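Local structure of N5-carboxyaminoimidazole ribonucleotide synthetase (Bacillus anthracis, 3QFF) at residues R27-A32 with V78-F83; Y38-L43 with S49-V54; P230-E235 with D363-A368. The protein catalyses the ATP-dependent carboxylation of 5-aminoimidazole ribonucleotide with bicarbonate, giving N5-carboxyaminoimidazole ribonucleotide for purine biosynthesis. All blocks are in the same frame, centred on the assembly; numbering follows the deposited sequence.

Contact 1. Residues R27-A32 with V78-F83; sequences RMMALA and VVTYEF
In the Rossmann-like preATP-grasp domain, helix 24-35 packs against strand 78-81 through Met29, which spans the gap to Thr80 and Tyr81. This strand is the outer neighbour of strand 16-20 in the parallel sheet, and the helix follows strand 16-20 through a glycine-rich turn with Gly21 and Gly23, Gly26 following in the first turn of the helix, a pattern consistent with a Rossmann-type GxGxxG. The backbones stay well apart: the closest pair of CA atoms, Met29 and Glu82, is separated by 9.1 Å, and one long thioether side chain does the bridging. Met29 has CG anti to its own carbonyl carbon (chi1 -79°) and is extended from there to CE, which gives it nearly its full length. Its sulfur lies 4.0 Å from Thr80 CG2, the two side chains meeting at a slant. The threonine offers its methyl to the sulfur, while its hydroxyl OG1 is hydrogen-bonded to Gln102 OE1 and His298 NE2. Ile19 and Pro279 also touch Met29, which is thus buried among groups from several parts of the fold. Just past the strand, the carboxylate of Glu82 is hydrogen-bonded to Gly23 N through OE1 and to Gly26 N through OE2, tying the strand end to the start of the helix. The helix also faces the second subunit: Leu31 packs on Leu31 of that subunit, and Arg27 NH2 is hydrogen-bonded to the carbonyl oxygen of its Lys34. At the far end of the thioether, Met29 CE rests 3.7 Å from the backbone oxygen of Tyr81.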
loop_
_atom_site.group_PDB
_atom_site.type_symbol
_atom_site.label_atom_id
_atom_site.label_comp_id
_atom_site.label_asym_id
_atom_site.label_seq_id
_atom_site.Cartn_x
_atom_site.Cartn_y
_atom_site.Cartn_z
ATOM N N ARG A 27 7.612 4.413 -9.410
ATOM C CA ARG A 27 7.513 4.642 -7.965
ATOM C C ARG A 27 6.481 3.712 -7.314
ATOM O O ARG A 27 6.744 3.103 -6.278
ATOM C CB ARG A 27 7.148 6.102 -7.691
ATOM C CG ARG A 27 6.893 6.447 -6.212
ATOM C CD ARG A 27 6.338 7.867 -6.150
ATOM N NE ARG A 27 6.090 8.376 -4.798
ATOM C CZ ARG A 27 6.967 9.070 -4.072
ATOM N NH1 ARG A 27 8.192 9.300 -4.529
ATOM N NH2 ARG A 27 6.621 9.518 -2.863
ATOM N N MET A 28 5.317 3.602 -7.935
ATOM C CA MET A 28 4.262 2.752 -7.386
ATOM C C MET A 28 4.566 1.246 -7.455
ATOM O O MET A 28 4.216 0.505 -6.528
ATOM C CB MET A 28 2.914 3.106 -8.005
ATOM C CG MET A 28 2.380 4.419 -7.440
ATOM S SD MET A 28 0.830 4.955 -8.163
ATOM C CE MET A 28 1.308 5.533 -9.796
ATOM N N MET A 29 5.244 0.802 -8.512
ATOM C CA MET A 29 5.741 -0.594 -8.574
ATOM C C MET A 29 6.705 -0.805 -7.399
ATOM O O MET A 29 6.690 -1.838 -6.717
ATOM C CB MET A 29 6.544 -0.837 -9.869
ATOM C CG MET A 29 5.756 -1.070 -11.164
ATOM S SD MET A 29 6.949 -1.301 -12.540
ATOM C CE MET A 29 5.880 -1.291 -13.981
ATOM N N ALA A 30 7.575 0.177 -7.205
ATOM C CA ALA A 30 8.652 0.069 -6.226
ATOM C C ALA A 30 8.124 0.064 -4.791
ATOM O O ALA A 30 8.650 -0.655 -3.937
ATOM C CB ALA A 30 9.670 1.189 -6.436
ATOM N N LEU A 31 7.080 0.853 -4.537
ATOM C CA LEU A 31 6.411 0.848 -3.227
ATOM C C LEU A 31 5.762 -0.499 -2.915
ATOM O O LEU A 31 5.864 -1.002 -1.790
ATOM C CB LEU A 31 5.394 1.995 -3.119
ATOM C CG LEU A 31 6.060 3.384 -2.940
ATOM C CD1 LEU A 31 5.091 4.506 -3.253
ATOM C CD2 LEU A 31 6.599 3.552 -1.519
ATOM N N ALA A 32 5.133 -1.091 -3.929
ATOM C CA ALA A 32 4.515 -2.417 -3.816
ATOM C C ALA A 32 5.584 -3.478 -3.542
ATOM O O ALA A 32 5.394 -4.390 -2.723
ATOM C CB ALA A 32 3.761 -2.747 -5.133
ATOM N N VAL A 78 15.750 -9.276 -11.521
ATOM C CA VAL A 78 14.696 -9.228 -12.540
ATOM C C VAL A 78 14.594 -7.785 -13.007
ATOM O O VAL A 78 14.752 -6.850 -12.206
ATOM C CB VAL A 78 13.318 -9.797 -12.029
ATOM C CG1 VAL A 78 12.789 -9.029 -10.817
ATOM C CG2 VAL A 78 12.259 -9.833 -13.167
ATOM N N VAL A 79 14.369 -7.602 -14.302
ATOM C CA VAL A 79 14.216 -6.268 -14.888
ATOM C C VAL A 79 12.792 -6.086 -15.450
ATOM O O VAL A 79 12.263 -6.969 -16.126
ATOM C CB VAL A 79 15.290 -6.007 -15.986
ATOM C CG1 VAL A 79 15.138 -4.607 -16.620
ATOM C CG2 VAL A 79 16.711 -6.161 -15.402
ATOM N N THR A 80 12.186 -4.941 -15.155
ATOM C CA THR A 80 10.928 -4.538 -15.769
ATOM C C THR A 80 11.071 -3.089 -16.234
ATOM O O THR A 80 12.095 -2.439 -15.980
ATOM C CB THR A 80 9.699 -4.750 -14.803
ATOM O OG1 THR A 80 8.482 -4.375 -15.464
ATOM C CG2 THR A 80 9.849 -3.930 -13.523
ATOM N N TYR A 81 10.064 -2.587 -16.935
ATOM C CA TYR A 81 10.120 -1.226 -17.467
ATOM C C TYR A 81 8.824 -0.475 -17.223
ATOM O O TYR A 81 7.737 -1.063 -17.224
ATOM C CB TYR A 81 10.378 -1.267 -18.982
ATOM C CG TYR A 81 9.318 -2.073 -19.709
ATOM C CD1 TYR A 81 9.506 -3.430 -19.981
ATOM C CD2 TYR A 81 8.103 -1.487 -20.071
ATOM C CE1 TYR A 81 8.507 -4.182 -20.625
ATOM C CE2 TYR A 81 7.108 -2.222 -20.700
ATOM C CZ TYR A 81 7.312 -3.557 -20.976
ATOM O OH TYR A 81 6.313 -4.259 -21.594
ATOM N N GLU A 82 8.956 0.836 -17.049
ATOM C CA GLU A 82 7.836 1.767 -17.149
ATOM C C GLU A 82 7.941 2.475 -18.499
ATOM O O GLU A 82 6.932 2.718 -19.177
ATOM C CB GLU A 82 7.903 2.798 -16.019
ATOM C CG GLU A 82 7.424 4.192 -16.449
ATOM C CD GLU A 82 7.763 5.259 -15.453
ATOM O OE1 GLU A 82 8.691 6.051 -15.723
ATOM O OE2 GLU A 82 7.089 5.308 -14.409
ATOM N N PHE A 83 9.174 2.812 -18.876
ATOM C CA PHE A 83 9.429 3.491 -20.136
ATOM C C PHE A 83 9.349 2.468 -21.258
ATOM O O PHE A 83 9.989 1.418 -21.197
ATOM C CB PHE A 83 10.784 4.194 -20.116
ATOM C CG PHE A 83 11.118 4.903 -21.409
ATOM C CD1 PHE A 83 12.096 4.385 -22.269
ATOM C CD2 PHE A 83 10.438 6.066 -21.779
ATOM C CE1 PHE A 83 12.407 5.032 -23.479
ATOM C CE2 PHE A 83 10.740 6.721 -22.990
ATOM C CZ PHE A 83 11.730 6.198 -23.836
#

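Contact 2. Residues Y38-L43 with S49-V54; sequences YKIAVL and SPCAQV
Ile40, on strand 39-44, is the first residue of the strand to meet the loop 49-54, its CG2 branch lying 4.5 Å from Cys51 SG. The contact is light; Ile40 also packs on Ala30 and Ala33 of helix 24-35. Ala41 points to the other face of the sheet, where it touches Leu72 of helix 66-74. Val42 then carries most of the contact. Its CB and CG2 both lie against the sulfur, each 3.8 Å from Cys51 SG. The other branch, CG1, lies against the backbone of Ala52, 3.7 Å from Ala52 CA. Cys51 reaches the valine because SG is anti to its backbone N (chi1 -179°), which extends the sulfur toward Val42. Leu43 turns back to the side of Ala41, against Ala68 and Ile69 of helix 66-74. The loop facing Val42 is braced from within: Ser49 OG accepts a hydrogen bond from Ala52 N (3.2 Å, 160° at the hydrogen), and Gln53 N is bonded to Ser49 O. Its outer side meets the second subunit, where Gln53 O is hydrogen-bonded to Lys34 NZ of that subunit. An ST motif thus shapes the short turn that covers the second strand of the Rossmann-like sheet, on the face of helix 24-35.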
loop_
_atom_site.group_PDB
_atom_site.type_symbol
_atom_site.label_atom_id
_atom_site.label_comp_id
_atom_site.label_asym_id
_atom_site.label_seq_id
_atom_site.Cartn_x
_atom_site.Cartn_y
_atom_site.Cartn_z
ATOM N N TYR A 38 11.416 -6.600 -1.350
ATOM C CA TYR A 38 12.341 -6.479 -2.478
ATOM C C TYR A 38 13.186 -5.212 -2.383
ATOM O O TYR A 38 12.764 -4.200 -1.812
ATOM C CB TYR A 38 11.596 -6.511 -3.823
ATOM C CG TYR A 38 11.032 -7.860 -4.135
ATOM C CD1 TYR A 38 11.832 -8.859 -4.690
ATOM C CD2 TYR A 38 9.699 -8.163 -3.836
ATOM C CE1 TYR A 38 11.323 -10.115 -4.958
ATOM C CE2 TYR A 38 9.175 -9.430 -4.101
ATOM C CZ TYR A 38 9.988 -10.397 -4.663
ATOM O OH TYR A 38 9.462 -11.643 -4.919
ATOM N N LYS A 39 14.388 -5.291 -2.945
ATOM C CA LYS A 39 15.259 -4.133 -3.133
ATOM C C LYS A 39 14.989 -3.584 -4.535
ATOM O O LYS A 39 14.590 -4.331 -5.424
ATOM C CB LYS A 39 16.723 -4.580 -2.965
ATOM C CG LYS A 39 17.770 -3.503 -3.238
ATOM C CD LYS A 39 19.169 -3.959 -2.749
ATOM C CE LYS A 39 20.264 -2.982 -3.209
ATOM N NZ LYS A 39 21.619 -3.355 -2.680
ATOM N N ILE A 40 15.179 -2.283 -4.728
ATOM C CA ILE A 40 14.829 -1.634 -5.983
ATOM C C ILE A 40 16.000 -0.854 -6.581
ATOM O O ILE A 40 16.638 -0.044 -5.892
ATOM C CB ILE A 40 13.624 -0.650 -5.803
ATOM C CG1 ILE A 40 12.394 -1.374 -5.222
ATOM C CG2 ILE A 40 13.291 0.093 -7.136
ATOM C CD1 ILE A 40 11.799 -2.448 -6.117
ATOM N N ALA A 41 16.277 -1.110 -7.860
ATOM C CA ALA A 41 17.192 -0.266 -8.646
ATOM C C ALA A 41 16.405 0.392 -9.772
ATOM O O ALA A 41 15.543 -0.245 -10.381
ATOM C CB ALA A 41 18.356 -1.100 -9.201
ATOM N N VAL A 42 16.682 1.660 -10.054
ATOM C CA VAL A 42 15.982 2.361 -11.132
ATOM C C VAL A 42 16.982 3.068 -12.044
ATOM O O VAL A 42 18.009 3.570 -11.583
ATOM C CB VAL A 42 14.912 3.372 -10.581
ATOM C CG1 VAL A 42 15.529 4.359 -9.591
ATOM C CG2 VAL A 42 14.203 4.136 -11.719
ATOM N N LEU A 43 16.676 3.086 -13.338
ATOM C CA LEU A 43 17.397 3.911 -14.313
ATOM C C LEU A 43 16.452 4.943 -14.920
ATOM O O LEU A 43 15.346 4.604 -15.357
ATOM C CB LEU A 43 18.018 3.042 -15.408
ATOM C CG LEU A 43 18.827 3.676 -16.551
ATOM C CD1 LEU A 43 19.695 2.612 -17.177
ATOM C CD2 LEU A 43 17.939 4.311 -17.624
ATOM N N SER A 49 14.219 11.241 -9.405
ATOM C CA SER A 49 12.916 10.914 -10.012
ATOM C C SER A 49 11.946 10.384 -8.952
ATOM O O SER A 49 12.376 10.045 -7.853
ATOM C CB SER A 49 13.064 9.900 -11.156
ATOM O OG SER A 49 13.583 8.669 -10.695
ATOM N N PRO A 50 10.630 10.348 -9.259
ATOM C CA PRO A 50 9.681 9.751 -8.322
ATOM C C PRO A 50 10.080 8.349 -7.867
ATOM O O PRO A 50 9.958 8.038 -6.679
ATOM C CB PRO A 50 8.386 9.700 -9.133
ATOM C CG PRO A 50 8.466 10.921 -9.974
ATOM C CD PRO A 50 9.927 11.011 -10.379
ATOM N N CYS A 51 10.578 7.518 -8.787
ATOM C CA CYS A 51 10.935 6.151 -8.406
ATOM C C CYS A 51 12.232 6.132 -7.586
ATOM O O CYS A 51 12.325 5.426 -6.589
ATOM C CB CYS A 51 11.005 5.240 -9.639
ATOM S SG CYS A 51 11.398 3.521 -9.269
ATOM N N ALA A 52 13.212 6.943 -7.977
ATOM C CA ALA A 52 14.471 7.044 -7.220
ATOM C C ALA A 52 14.262 7.432 -5.757
ATOM O O ALA A 52 15.069 7.085 -4.894
ATOM C CB ALA A 52 15.444 8.044 -7.903
ATOM N N GLN A 53 13.195 8.179 -5.487
ATOM C CA GLN A 53 12.862 8.584 -4.117
ATOM C C GLN A 53 12.490 7.403 -3.224
ATOM O O GLN A 53 12.401 7.547 -2.007
ATOM C CB GLN A 53 11.731 9.601 -4.127
ATOM C CG GLN A 53 12.157 10.967 -4.633
ATOM C CD GLN A 53 10.984 11.834 -4.983
ATOM O OE1 GLN A 53 9.948 11.803 -4.310
ATOM N NE2 GLN A 53 11.124 12.611 -6.051
ATOM N N VAL A 54 12.260 6.246 -3.842
ATOM C CA VAL A 54 11.960 5.027 -3.108
ATOM C C VAL A 54 12.954 3.910 -3.440
ATOM O O VAL A 54 12.852 2.825 -2.902
ATOM C CB VAL A 54 10.473 4.561 -3.300
ATOM C CG1 VAL A 54 9.498 5.662 -2.894
ATOM C CG2 VAL A 54 10.195 4.162 -4.720
#

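Contact 3. Residues P230-E235 with D363-A368; sequences PARITE and DNIEVA
The guanidinium group of Arg232 meets the carboxylate of Glu366 edge-on: Glu366 OE2 lies near the guanidinium plane, 3.1 Å from Arg232 NH2, and the two planes are turned 30° apart. OE2 uses its syn lone pair, and the bond is fairly straight, with 157° at the hydrogen. A single oxygen does the work, since Glu366 OE1 stays 3.7 Å from the same nitrogen. The stronger partner of Arg232 is Glu216, whose OE2 forms a salt bridge with Arg232 NH1; the arginine thus links two carboxylates. A bend at chi2 (-63°) folds the Glu366 chain back toward the loop. The salt bridge joins the ATP-grasp domain, in the loop between strand 223-229 and helix 235-251, to helix 365-374 of the C-terminal domain. Arg232 is the centre of an inverse gamma turn, and Pro230, preceded by a cis peptide bond, begins the loop. Beside the charged pair, Pro230 CD packs 4.1 Å from Ile365 CG1, and Ile365 in turn leans on Pro315 and Val317. Asn364 is the N-cap of the helix, its OD1 accepting a weak bond from Glu366 N at 2.7 Å.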
loop_
_atom_site.group_PDB
_atom_site.type_symbol
_atom_site.label_atom_id
_atom_site.label_comp_id
_atom_site.label_asym_id
_atom_site.label_seq_id
_atom_site.Cartn_x
_atom_site.Cartn_y
_atom_site.Cartn_z
ATOM N N PRO A 230 -17.535 0.160 -10.361
ATOM C CA PRO A 230 -17.788 -0.562 -11.619
ATOM C C PRO A 230 -18.166 0.382 -12.757
ATOM O O PRO A 230 -18.822 1.402 -12.528
ATOM C CB PRO A 230 -18.971 -1.483 -11.270
ATOM C CG PRO A 230 -19.029 -1.496 -9.749
ATOM C CD PRO A 230 -18.562 -0.138 -9.349
ATOM N N ALA A 231 -17.704 0.075 -13.965
ATOM C CA ALA A 231 -18.117 0.840 -15.149
ATOM C C ALA A 231 -19.644 0.819 -15.229
ATOM O O ALA A 231 -20.267 -0.191 -14.920
ATOM C CB ALA A 231 -17.500 0.242 -16.422
ATOM N N ARG A 232 -20.246 1.934 -15.624
ATOM C CA ARG A 232 -21.699 2.026 -15.684
ATOM C C ARG A 232 -22.222 1.438 -17.006
ATOM O O ARG A 232 -22.679 2.160 -17.900
ATOM C CB ARG A 232 -22.162 3.472 -15.449
ATOM C CG ARG A 232 -21.757 4.013 -14.056
ATOM C CD ARG A 232 -22.036 5.504 -13.875
ATOM N NE ARG A 232 -21.199 6.333 -14.737
ATOM C CZ ARG A 232 -21.320 7.656 -14.876
ATOM N NH1 ARG A 232 -20.500 8.302 -15.692
ATOM N NH2 ARG A 232 -22.251 8.340 -14.202
ATOM N N ILE A 233 -22.127 0.114 -17.114
ATOM C CA ILE A 233 -22.479 -0.608 -18.330
ATOM C C ILE A 233 -23.245 -1.878 -17.965
ATOM O O ILE A 233 -23.237 -2.293 -16.805
ATOM C CB ILE A 233 -21.211 -0.959 -19.187
ATOM C CG1 ILE A 233 -20.233 -1.835 -18.388
ATOM C CG2 ILE A 233 -20.519 0.312 -19.709
ATOM C CD1 ILE A 233 -18.957 -2.179 -19.115
ATOM N N THR A 234 -23.909 -2.491 -18.951
ATOM C CA THR A 234 -24.657 -3.729 -18.721
ATOM C C THR A 234 -23.736 -4.874 -18.318
ATOM O O THR A 234 -22.536 -4.867 -18.633
ATOM C CB THR A 234 -25.447 -4.169 -19.973
ATOM O OG1 THR A 234 -24.531 -4.516 -21.022
ATOM C CG2 THR A 234 -26.385 -3.048 -20.461
ATOM N N GLU A 235 -24.303 -5.867 -17.636
ATOM C CA GLU A 235 -23.556 -7.061 -17.267
ATOM C C GLU A 235 -23.021 -7.772 -18.508
ATOM O O GLU A 235 -22.036 -8.496 -18.429
ATOM C CB GLU A 235 -24.434 -8.014 -16.447
ATOM C CG GLU A 235 -23.654 -8.964 -15.534
ATOM C CD GLU A 235 -22.861 -8.220 -14.471
ATOM O OE1 GLU A 235 -21.627 -8.438 -14.380
ATOM O OE2 GLU A 235 -23.464 -7.394 -13.745
ATOM N N ASP A 363 -19.923 3.669 -1.290
ATOM C CA ASP A 363 -20.881 2.609 -1.624
ATOM C C ASP A 363 -21.690 2.961 -2.867
ATOM O O ASP A 363 -22.113 2.078 -3.605
ATOM C CB ASP A 363 -21.844 2.335 -0.464
ATOM C CG ASP A 363 -21.186 1.612 0.700
ATOM O OD1 ASP A 363 -21.582 1.893 1.851
ATOM O OD2 ASP A 363 -20.284 0.765 0.481
ATOM N N ASN A 364 -21.908 4.251 -3.092
ATOM C CA ASN A 364 -22.650 4.701 -4.270
ATOM C C ASN A 364 -21.752 5.519 -5.201
ATOM O O ASN A 364 -21.194 6.551 -4.812
ATOM C CB ASN A 364 -23.935 5.455 -3.848
ATOM C CG ASN A 364 -24.747 5.992 -5.035
ATOM O OD1 ASN A 364 -24.197 6.383 -6.068
ATOM N ND2 ASN A 364 -26.070 6.033 -4.873
ATOM N N ILE A 365 -21.608 5.046 -6.439
ATOM C CA ILE A 365 -20.723 5.703 -7.407
ATOM C C ILE A 365 -21.089 7.165 -7.699
ATOM O O ILE A 365 -20.202 8.018 -7.856
ATOM C CB ILE A 365 -20.598 4.882 -8.717
ATOM C CG1 ILE A 365 -19.537 3.793 -8.556
ATOM C CG2 ILE A 365 -20.233 5.776 -9.907
ATOM C CD1 ILE A 365 -18.107 4.325 -8.411
ATOM N N GLU A 366 -22.388 7.458 -7.759
ATOM C CA GLU A 366 -22.837 8.826 -8.043
ATOM C C GLU A 366 -22.466 9.803 -6.920
ATOM O O GLU A 366 -22.234 10.978 -7.169
ATOM C CB GLU A 366 -24.344 8.875 -8.348
ATOM C CG GLU A 366 -24.801 7.999 -9.536
ATOM C CD GLU A 366 -24.200 8.396 -10.891
ATOM O OE1 GLU A 366 -23.992 9.610 -11.147
ATOM O OE2 GLU A 366 -23.948 7.478 -11.720
ATOM N N VAL A 367 -22.382 9.300 -5.692
ATOM C CA VAL A 367 -21.992 10.125 -4.552
ATOM C C VAL A 367 -20.509 10.488 -4.669
ATOM O O VAL A 367 -20.124 11.638 -4.439
ATOM C CB VAL A 367 -22.312 9.409 -3.221
ATOM C CG1 VAL A 367 -21.780 10.194 -2.024
ATOM C CG2 VAL A 367 -23.831 9.203 -3.084
ATOM N N ALA A 368 -19.690 9.511 -5.069
ATOM C CA ALA A 368 -18.268 9.747 -5.330
ATOM C C ALA A 368 -18.062 10.758 -6.451
ATOM O O ALA A 368 -17.208 11.650 -6.350
ATOM C CB ALA A 368 -17.551 8.429 -5.643
#

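After strand 16-20 the chain forms helix 24-35, which contact 1 will later join to strand 78-81. Before that closure, strand 39-44 and the following loop meet in contact 2, which closes a short loop lying wholly within the longer one that contact 1 closes. Both reach one parallel sheet, and contact 2 packs against the helix that carries contact 1: Ala30 of the helix packs on Val54, and both contacts reach the second subunit. Contact 3 comes later in series. It opens at residues 230-235 and closes at 363-368, tying the ATP-grasp domain to the C-terminal domain. Its centre lies about 30 Å from that of contact 1 and about 35 Å from that of contact 2.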